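Local coordinates for protein ribulose-bisphosphate carboxylase (Alicyclobacillus acidocaldarius subsp. acidocaldarius, PDB 4NAS) that belongs to the RuBisCO large-chain family, pairing an N-terminal alpha/beta domain with a TIM-barrel domain, and carries bound calcium in this structure, at residues Val84-Val98 and Leu110-Phe123. Sequence-based numbering, arbitrary orientation.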
ATOM      1  N   VAL B  84       8.203  11.555 -18.143  1.00 27.41           N
ATOM      2  CA  VAL B  84       8.355  11.989 -16.753  1.00 30.71           C
ATOM      3  C   VAL B  84       7.589  13.284 -16.477  1.00 31.34           C
ATOM      4  O   VAL B  84       7.247  13.596 -15.333  1.00 30.72           O
ATOM      5  CB  VAL B  84       9.858  12.162 -16.416  1.00 40.00           C
ATOM      6  CG1 VAL B  84      10.070  12.811 -15.041  1.00 41.13           C
ATOM      7  CG2 VAL B  84      10.535  10.816 -16.479  1.00 37.29           C
ATOM      8  N   ALA B  85       7.291  14.021 -17.542  1.00 26.20           N
ATOM      9  CA  ALA B  85       6.594  15.284 -17.415  1.00 28.32           C
ATOM     10  C   ALA B  85       5.181  15.136 -16.887  1.00 31.04           C
ATOM     11  O   ALA B  85       4.577  16.128 -16.494  1.00 30.59           O
ATOM     12  CB  ALA B  85       6.580  16.022 -18.746  1.00 27.65           C
ATOM     13  N   ASN B  86       4.645  13.915 -16.883  1.00 24.34           N
ATOM     14  CA  ASN B  86       3.302  13.701 -16.346  1.00 26.32           C
ATOM     15  C   ASN B  86       3.284  13.395 -14.853  1.00 25.59           C
ATOM     16  O   ASN B  86       2.208  13.309 -14.245  1.00 26.53           O
ATOM     17  CB  ASN B  86       2.577  12.578 -17.092  1.00 25.08           C
ATOM     18  CG  ASN B  86       2.486  12.844 -18.554  1.00 31.58           C
ATOM     19  OD1 ASN B  86       2.564  13.997 -18.986  1.00 34.67           O
ATOM     20  ND2 ASN B  86       2.340  11.787 -19.340  1.00 36.19           N
ATOM     21  N   LEU B  87       4.471  13.221 -14.274  1.00 22.99           N
ATOM     22  CA  LEU B  87       4.583  12.908 -12.851  1.00 27.59           C
ATOM     23  C   LEU B  87       4.794  14.215 -12.084  1.00 32.04           C
ATOM     24  O   LEU B  87       4.938  15.290 -12.685  1.00 31.52           O
ATOM     25  CB  LEU B  87       5.711  11.885 -12.585  1.00 21.77           C
ATOM     26  CG  LEU B  87       5.590  10.558 -13.354  1.00 26.97           C
ATOM     27  CD1 LEU B  87       6.693   9.562 -12.987  1.00 27.26           C
ATOM     28  CD2 LEU B  87       4.226   9.914 -13.147  1.00 22.35           C
ATOM     29  N   ASN B  88       4.796  14.129 -10.759  1.00 25.75           N
ATOM     30  CA  ASN B  88       4.890  15.325  -9.923  1.00 27.73           C
ATOM     31  C   ASN B  88       5.859  15.119  -8.770  1.00 29.57           C
ATOM     32  O   ASN B  88       5.767  15.811  -7.772  1.00 32.71           O
ATOM     33  CB  ASN B  88       3.504  15.738  -9.376  1.00 26.35           C
ATOM     34  CG  ASN B  88       2.950  14.744  -8.336  1.00 30.42           C
ATOM     35  OD1 ASN B  88       3.603  13.749  -8.009  1.00 33.37           O
ATOM     36  ND2 ASN B  88       1.754  15.020  -7.810  1.00 21.69           N
ATOM     37  N   GLY B  89       6.727  14.115  -8.887  1.00 27.18           N
ATOM     38  CA  GLY B  89       7.762  13.871  -7.889  1.00 26.78           C
ATOM     39  C   GLY B  89       7.365  13.099  -6.629  1.00 24.58           C
ATOM     40  O   GLY B  89       8.061  13.171  -5.606  1.00 28.04           O
ATOM     41  N   THR B  90       6.255  12.369  -6.682  1.00 21.22           N
ATOM     42  CA  THR B  90       5.816  11.572  -5.530  1.00 20.66           C
ATOM     43  C   THR B  90       5.629  10.106  -5.874  1.00 23.62           C
ATOM     44  O   THR B  90       5.409   9.737  -7.031  1.00 17.71           O
ATOM     45  CB  THR B  90       4.486  12.075  -4.965  1.00 27.16           C
ATOM     46  OG1 THR B  90       3.498  12.051  -6.008  1.00 25.56           O
ATOM     47  CG2 THR B  90       4.651  13.499  -4.390  1.00 20.71           C
ATOM     48  N   PHE B  91       5.699   9.256  -4.856  1.00 19.25           N
ATOM     49  CA  PHE B  91       5.433   7.839  -5.084  1.00 16.80           C
ATOM     50  C   PHE B  91       3.990   7.621  -5.558  1.00 16.47           C
ATOM     51  O   PHE B  91       3.735   6.739  -6.393  1.00 16.68           O
ATOM     52  CB  PHE B  91       5.704   7.029  -3.824  1.00 16.71           C
ATOM     53  CG  PHE B  91       7.147   6.978  -3.462  1.00 17.09           C
ATOM     54  CD1 PHE B  91       7.976   6.021  -4.024  1.00 18.49           C
ATOM     55  CD2 PHE B  91       7.690   7.921  -2.595  1.00 19.72           C
ATOM     56  CE1 PHE B  91       9.322   5.977  -3.696  1.00 29.11           C
ATOM     57  CE2 PHE B  91       9.035   7.881  -2.263  1.00 27.41           C
ATOM     58  CZ  PHE B  91       9.850   6.907  -2.813  1.00 27.24           C
ATOM     59  N   ALA B  92       3.055   8.419  -5.052  1.00 19.14           N
ATOM     60  CA  ALA B  92       1.669   8.313  -5.532  1.00 22.00           C
ATOM     61  C   ALA B  92       1.576   8.473  -7.049  1.00 22.09           C
ATOM     62  O   ALA B  92       0.892   7.704  -7.723  1.00 20.67           O
ATOM     63  CB  ALA B  92       0.771   9.325  -4.849  1.00 27.38           C
ATOM     64  N   SER B  93       2.229   9.497  -7.581  1.00 21.49           N
ATOM     65  CA  SER B  93       2.114   9.780  -9.010  1.00 25.59           C
ATOM     66  C   SER B  93       2.744   8.631  -9.785  1.00 22.57           C
ATOM     67  O   SER B  93       2.189   8.151 -10.763  1.00 17.98           O
ATOM     68  CB  SER B  93       2.827  11.071  -9.371  1.00 23.15           C
ATOM     69  OG  SER B  93       4.221  10.896  -9.195  1.00 29.27           O
ATOM     70  N   LEU B  94       3.891   8.173  -9.302  1.00 22.09           N
ATOM     71  CA  LEU B  94       4.610   7.091  -9.928  1.00 16.26           C
ATOM     72  C   LEU B  94       3.776   5.800  -9.959  1.00 27.61           C
ATOM     73  O   LEU B  94       3.564   5.204 -11.020  1.00 15.61           O
ATOM     74  CB  LEU B  94       5.937   6.866  -9.196  1.00 16.23           C
ATOM     75  CG  LEU B  94       6.711   5.653  -9.710  1.00 16.53           C
ATOM     76  CD1 LEU B  94       7.059   5.850 -11.211  1.00 23.52           C
ATOM     77  CD2 LEU B  94       7.969   5.372  -8.869  1.00 16.02           C
ATOM     78  N   LEU B  95       3.302   5.373  -8.791  1.00 15.41           N
ATOM     79  CA  LEU B  95       2.548   4.111  -8.679  1.00 21.69           C
ATOM     80  C   LEU B  95       1.195   4.121  -9.413  1.00 20.41           C
ATOM     81  O   LEU B  95       0.808   3.146 -10.087  1.00 16.45           O
ATOM     82  CB  LEU B  95       2.387   3.731  -7.184  1.00 16.85           C
ATOM     83  CG  LEU B  95       3.751   3.322  -6.602  1.00 22.02           C
ATOM     84  CD1 LEU B  95       3.705   2.880  -5.116  1.00 27.10           C
ATOM     85  CD2 LEU B  95       4.356   2.198  -7.438  1.00 26.82           C
ATOM     86  N   VAL B  96       0.470   5.228  -9.303  1.00 16.00           N
ATOM     87  CA  VAL B  96      -0.862   5.312  -9.929  1.00 16.16           C
ATOM     88  C   VAL B  96      -0.735   5.297 -11.449  1.00 17.84           C
ATOM     89  O   VAL B  96      -1.597   4.771 -12.169  1.00 17.09           O
ATOM     90  CB  VAL B  96      -1.598   6.576  -9.516  1.00 16.77           C
ATOM     91  CG1 VAL B  96      -2.807   6.850 -10.466  1.00 17.46           C
ATOM     92  CG2 VAL B  96      -2.082   6.485  -8.084  1.00 16.79           C
ATOM     93  N   THR B  97       0.355   5.873 -11.930  1.00 17.05           N
ATOM     94  CA  THR B  97       0.628   5.892 -13.369  1.00 21.52           C
ATOM     95  C   THR B  97       1.063   4.512 -13.882  1.00 20.20           C
ATOM     96  O   THR B  97       0.504   4.006 -14.853  1.00 20.38           O
ATOM     97  CB  THR B  97       1.679   6.955 -13.702  1.00 17.19           C
ATOM     98  OG1 THR B  97       1.208   8.239 -13.257  1.00 17.74           O
ATOM     99  CG2 THR B  97       1.999   6.976 -15.216  1.00 19.55           C
ATOM    100  N   VAL B  98       2.043   3.883 -13.230  1.00 23.77           N
ATOM    101  CA  VAL B  98       2.610   2.650 -13.799  1.00 15.72           C
ATOM    102  C   VAL B  98       1.876   1.353 -13.446  1.00 15.54           C
ATOM    103  O   VAL B  98       2.025   0.349 -14.150  1.00 17.30           O
ATOM    104  CB  VAL B  98       4.124   2.501 -13.502  1.00 17.12           C
ATOM    105  CG1 VAL B  98       4.898   3.751 -13.932  1.00 15.95           C
ATOM    106  CG2 VAL B  98       4.364   2.192 -12.030  1.00 20.07           C
ATOM    107  N   LEU B 110       4.090  -6.096 -12.211  1.00 18.31           N
ATOM    108  CA  LEU B 110       5.167  -5.142 -12.490  1.00 16.28           C
ATOM    109  C   LEU B 110       6.534  -5.705 -12.077  1.00 23.41           C
ATOM    110  O   LEU B 110       6.777  -5.982 -10.882  1.00 18.86           O
ATOM    111  CB  LEU B 110       4.878  -3.813 -11.775  1.00 17.99           C
ATOM    112  CG  LEU B 110       5.941  -2.716 -11.896  1.00 19.61           C
ATOM    113  CD1 LEU B 110       6.097  -2.249 -13.346  1.00 19.32           C
ATOM    114  CD2 LEU B 110       5.514  -1.550 -11.002  1.00 16.07           C
ATOM    115  N   GLU B 111       7.414  -5.858 -13.067  1.00 16.25           N
ATOM    116  CA  GLU B 111       8.672  -6.596 -12.940  1.00 24.90           C
ATOM    117  C   GLU B 111       9.879  -5.681 -12.847  1.00 22.87           C
ATOM    118  O   GLU B 111      10.889  -6.013 -12.216  1.00 19.22           O
ATOM    119  CB  GLU B 111       8.877  -7.481 -14.177  1.00 29.08           C
ATOM    120  CG  GLU B 111       7.873  -8.614 -14.340  1.00 39.13           C
ATOM    121  CD  GLU B 111       8.201  -9.801 -13.464  1.00 47.97           C
ATOM    122  OE1 GLU B 111       8.697 -10.816 -14.001  1.00 48.92           O
ATOM    123  OE2 GLU B 111       7.977  -9.714 -12.239  1.00 50.32           O
ATOM    124  N   ARG B 112       9.800  -4.545 -13.524  1.00 20.57           N
ATOM    125  CA  ARG B 112      10.946  -3.655 -13.608  1.00 17.50           C
ATOM    126  C   ARG B 112      10.518  -2.207 -13.812  1.00 20.85           C
ATOM    127  O   ARG B 112       9.545  -1.910 -14.537  1.00 18.74           O
ATOM    128  CB  ARG B 112      11.900  -4.090 -14.729  1.00 18.85           C
ATOM    129  CG  ARG B 112      13.187  -3.248 -14.795  1.00 28.78           C
ATOM    130  CD  ARG B 112      14.102  -3.619 -15.968  1.00 26.65           C
ATOM    131  NE  ARG B 112      15.393  -2.938 -15.848  1.00 24.32           N
ATOM    132  CZ  ARG B 112      16.375  -3.019 -16.737  1.00 35.07           C
ATOM    133  NH1 ARG B 112      16.215  -3.737 -17.835  1.00 39.75           N
ATOM    134  NH2 ARG B 112      17.516  -2.369 -16.534  1.00 43.05           N
ATOM    135  N   LEU B 113      11.234  -1.311 -13.137  1.00 23.43           N
ATOM    136  CA  LEU B 113      11.093   0.123 -13.366  1.00 27.22           C
ATOM    137  C   LEU B 113      12.443   0.716 -13.701  1.00 23.42           C
ATOM    138  O   LEU B 113      13.372   0.705 -12.881  1.00 27.24           O
ATOM    139  CB  LEU B 113      10.535   0.820 -12.131  1.00 16.45           C
ATOM    140  CG  LEU B 113       9.057   0.594 -11.834  1.00 16.69           C
ATOM    141  CD1 LEU B 113       8.724   1.253 -10.484  1.00 18.07           C
ATOM    142  CD2 LEU B 113       8.132   1.130 -12.933  1.00 16.45           C
ATOM    143  N   GLN B 114      12.586   1.221 -14.912  1.00 21.50           N
ATOM    144  CA  GLN B 114      13.823   1.923 -15.231  1.00 22.13           C
ATOM    145  C   GLN B 114      13.576   3.417 -15.100  1.00 24.97           C
ATOM    146  O   GLN B 114      12.777   3.997 -15.839  1.00 28.12           O
ATOM    147  CB  GLN B 114      14.326   1.550 -16.624  1.00 24.18           C
ATOM    148  CG  GLN B 114      14.748   0.081 -16.717  1.00 24.63           C
ATOM    149  CD  GLN B 114      15.082  -0.358 -18.130  1.00 29.09           C
ATOM    150  OE1 GLN B 114      16.099   0.050 -18.692  1.00 29.43           O
ATOM    151  NE2 GLN B 114      14.230  -1.203 -18.709  1.00 31.78           N
HETATM  152  N   MSE B 115      14.268   4.043 -14.161  1.00 23.91           N
HETATM  153  CA  MSE B 115      13.959   5.427 -13.813  1.00 25.55           C
HETATM  154  C   MSE B 115      15.006   6.437 -14.248  1.00 26.29           C
HETATM  155  O   MSE B 115      16.199   6.256 -14.004  1.00 29.74           O
HETATM  156  CB  MSE B 115      13.664   5.521 -12.329  1.00 21.90           C
HETATM  157  CG  MSE B 115      12.442   4.702 -12.015  1.00 28.38           C
HETATM  158 SE   MSE B 115      11.844   5.033 -10.256  0.90 60.09          SE
HETATM  159  CE  MSE B 115      12.471   6.847  -9.983  1.00 34.25           C
ATOM    160  N   PRO B 116      14.553   7.495 -14.933  1.00 29.91           N
ATOM    161  CA  PRO B 116      15.483   8.489 -15.456  1.00 29.30           C
ATOM    162  C   PRO B 116      16.058   9.278 -14.295  1.00 29.05           C
ATOM    163  O   PRO B 116      15.420   9.378 -13.237  1.00 25.31           O
ATOM    164  CB  PRO B 116      14.597   9.396 -16.315  1.00 33.31           C
ATOM    165  CG  PRO B 116      13.272   8.720 -16.393  1.00 36.87           C
ATOM    166  CD  PRO B 116      13.152   7.864 -15.186  1.00 34.63           C
ATOM    167  N   ASP B 117      17.231   9.857 -14.512  1.00 24.42           N
ATOM    168  CA  ASP B 117      17.916  10.604 -13.468  1.00 27.40           C
ATOM    169  C   ASP B 117      17.076  11.757 -12.921  1.00 26.25           C
ATOM    170  O   ASP B 117      17.047  11.975 -11.711  1.00 23.35           O
ATOM    171  CB  ASP B 117      19.263  11.120 -13.986  1.00 25.77           C
ATOM    172  CG  ASP B 117      20.137  11.671 -12.882  1.00 28.01           C
ATOM    173  OD1 ASP B 117      20.530  10.892 -11.962  1.00 31.30           O
ATOM    174  OD2 ASP B 117      20.418  12.886 -12.928  1.00 26.65           O
ATOM    175  N   GLU B 118      16.402  12.491 -13.805  1.00 25.21           N
ATOM    176  CA  GLU B 118      15.624  13.656 -13.384  1.00 27.64           C
ATOM    177  C   GLU B 118      14.575  13.282 -12.329  1.00 34.41           C
ATOM    178  O   GLU B 118      14.359  14.013 -11.356  1.00 39.02           O
ATOM    179  CB  GLU B 118      14.947  14.321 -14.585  1.00 41.02           C
ATOM    180  CG  GLU B 118      15.875  15.165 -15.430  1.00 59.03           C
ATOM    181  CD  GLU B 118      15.336  15.409 -16.831  1.00 72.03           C
ATOM    182  OE1 GLU B 118      15.757  16.408 -17.459  1.00 76.46           O
ATOM    183  OE2 GLU B 118      14.503  14.596 -17.303  1.00 74.78           O
ATOM    184  N   LEU B 119      13.954  12.124 -12.506  1.00 32.49           N
ATOM    185  CA  LEU B 119      12.935  11.651 -11.566  1.00 26.27           C
ATOM    186  C   LEU B 119      13.520  11.082 -10.254  1.00 23.08           C
ATOM    187  O   LEU B 119      13.004  11.360  -9.169  1.00 20.60           O
ATOM    188  CB  LEU B 119      12.013  10.624 -12.228  1.00 26.89           C
ATOM    189  CG  LEU B 119      10.928  10.066 -11.288  1.00 30.38           C
ATOM    190  CD1 LEU B 119       9.931  11.147 -10.845  1.00 29.81           C
ATOM    191  CD2 LEU B 119      10.199   8.880 -11.917  1.00 29.99           C
ATOM    192  N   VAL B 120      14.562  10.262 -10.364  1.00 20.35           N
ATOM    193  CA  VAL B 120      15.268   9.756  -9.192  1.00 23.05           C
ATOM    194  C   VAL B 120      15.660  10.914  -8.278  1.00 20.42           C
ATOM    195  O   VAL B 120      15.451  10.856  -7.085  1.00 21.60           O
ATOM    196  CB  VAL B 120      16.526   8.949  -9.600  1.00 30.45           C
ATOM    197  CG1 VAL B 120      17.334   8.515  -8.364  1.00 21.81           C
ATOM    198  CG2 VAL B 120      16.129   7.737 -10.425  1.00 30.85           C
ATOM    199  N   ARG B 121      16.162  12.006  -8.850  1.00 21.14           N
ATOM    200  CA  ARG B 121      16.604  13.130  -8.008  1.00 25.33           C
ATOM    201  C   ARG B 121      15.505  13.944  -7.310  1.00 21.67           C
ATOM    202  O   ARG B 121      15.800  14.770  -6.460  1.00 25.31           O
ATOM    203  CB  ARG B 121      17.575  14.047  -8.760  1.00 34.28           C
ATOM    204  CG  ARG B 121      18.916  13.388  -9.030  1.00 23.32           C
ATOM    205  CD  ARG B 121      19.801  14.283  -9.898  1.00 24.99           C
ATOM    206  NE  ARG B 121      21.093  13.666 -10.184  1.00 29.00           N
ATOM    207  CZ  ARG B 121      22.228  13.973  -9.557  1.00 35.96           C
ATOM    208  NH1 ARG B 121      23.363  13.373  -9.898  1.00 26.28           N
ATOM    209  NH2 ARG B 121      22.234  14.889  -8.597  1.00 33.68           N
ATOM    210  N   GLN B 122      14.241  13.711  -7.644  1.00 21.35           N
ATOM    211  CA  GLN B 122      13.164  14.392  -6.939  1.00 25.45           C
ATOM    212  C   GLN B 122      12.784  13.654  -5.646  1.00 27.40           C
ATOM    213  O   GLN B 122      11.978  14.142  -4.851  1.00 24.78           O
ATOM    214  CB  GLN B 122      11.938  14.505  -7.844  1.00 26.71           C
ATOM    215  CG  GLN B 122      12.117  15.427  -9.040  1.00 31.35           C
ATOM    216  CD  GLN B 122      10.824  15.539  -9.816  1.00 40.08           C
ATOM    217  OE1 GLN B 122       9.860  16.137  -9.334  1.00 45.38           O
ATOM    218  NE2 GLN B 122      10.775  14.927 -10.996  1.00 32.48           N
ATOM    219  N   PHE B 123      13.347  12.470  -5.445  1.00 26.65           N
ATOM    220  CA  PHE B 123      13.072  11.714  -4.226  1.00 18.38           C
ATOM    221  C   PHE B 123      14.232  11.944  -3.240  1.00 25.02           C
ATOM    222  O   PHE B 123      15.355  12.227  -3.678  1.00 19.01           O
ATOM    223  CB  PHE B 123      12.926  10.239  -4.560  1.00 24.02           C
ATOM    224  CG  PHE B 123      11.672   9.903  -5.311  1.00 27.67           C
ATOM    225  CD1 PHE B 123      10.431   9.975  -4.689  1.00 28.47           C
ATOM    226  CD2 PHE B 123      11.732   9.504  -6.641  1.00 25.45           C
ATOM    227  CE1 PHE B 123       9.267   9.648  -5.389  1.00 20.81           C
ATOM    228  CE2 PHE B 123      10.577   9.173  -7.350  1.00 21.11           C
ATOM    229  CZ  PHE B 123       9.344   9.243  -6.717  1.00 22.88           C
TER
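Phe91 and Phe123 meet obliquely, their planes at 38° and their centroids 4.4 Å apart. Phe123 CE1 hangs 3.5 Å above the centre of the Phe91 ring, while the edge of the Phe123 ring faces the start of helix 91-98, with Phe91 N near its plane. Both aromatics hold CG anti to the carbonyl carbon, which brings the rings across each other; flat and broad, they suit the junction where Phe91 also touches Ala252 and Leu294 of the barrel domain.

Beside them Gln122 extends until its OE1 comes 3.4 Å from Gly89 CA, an approach made possible by the missing side chain; the positive phi of Gly89 likewise favours glycine. Further along, Leu119 lies crosswise to Leu87, its CD2 meeting CD1 at 3.7 Å. Val84 and Pro116 run alongside in opposing senses, with CG2 of the valine only 3.4 Å from CG of the proline, a close fit for two carbons.

Leu94 reaches toward the strand with CG anti to its backbone nitrogen (chi1 175°), placing CD2 4.1 Å from SE of selenomethionine Met115. At the far end, Val98 CG2 lies 4.0 Å from CD2 of both Leu110 and Leu113, on the sheet face that the helix covers. The classic bulge at Glu111 and Arg112 lets both leucines point toward the helix, where branched apolar side chains suit the buried interface.

Thr90 N-caps this helix, OG1 accepting from Ser93 N while donating to Asn88 OD1. Asp249 takes the amides of Phe91 and Ala92, but Gly89 N is buried without a partner. Van der Waals contact between apolar side chains thus joins helix 91-98 and the loop before it to strand 110-114, helix 117-120 and the turn that follows.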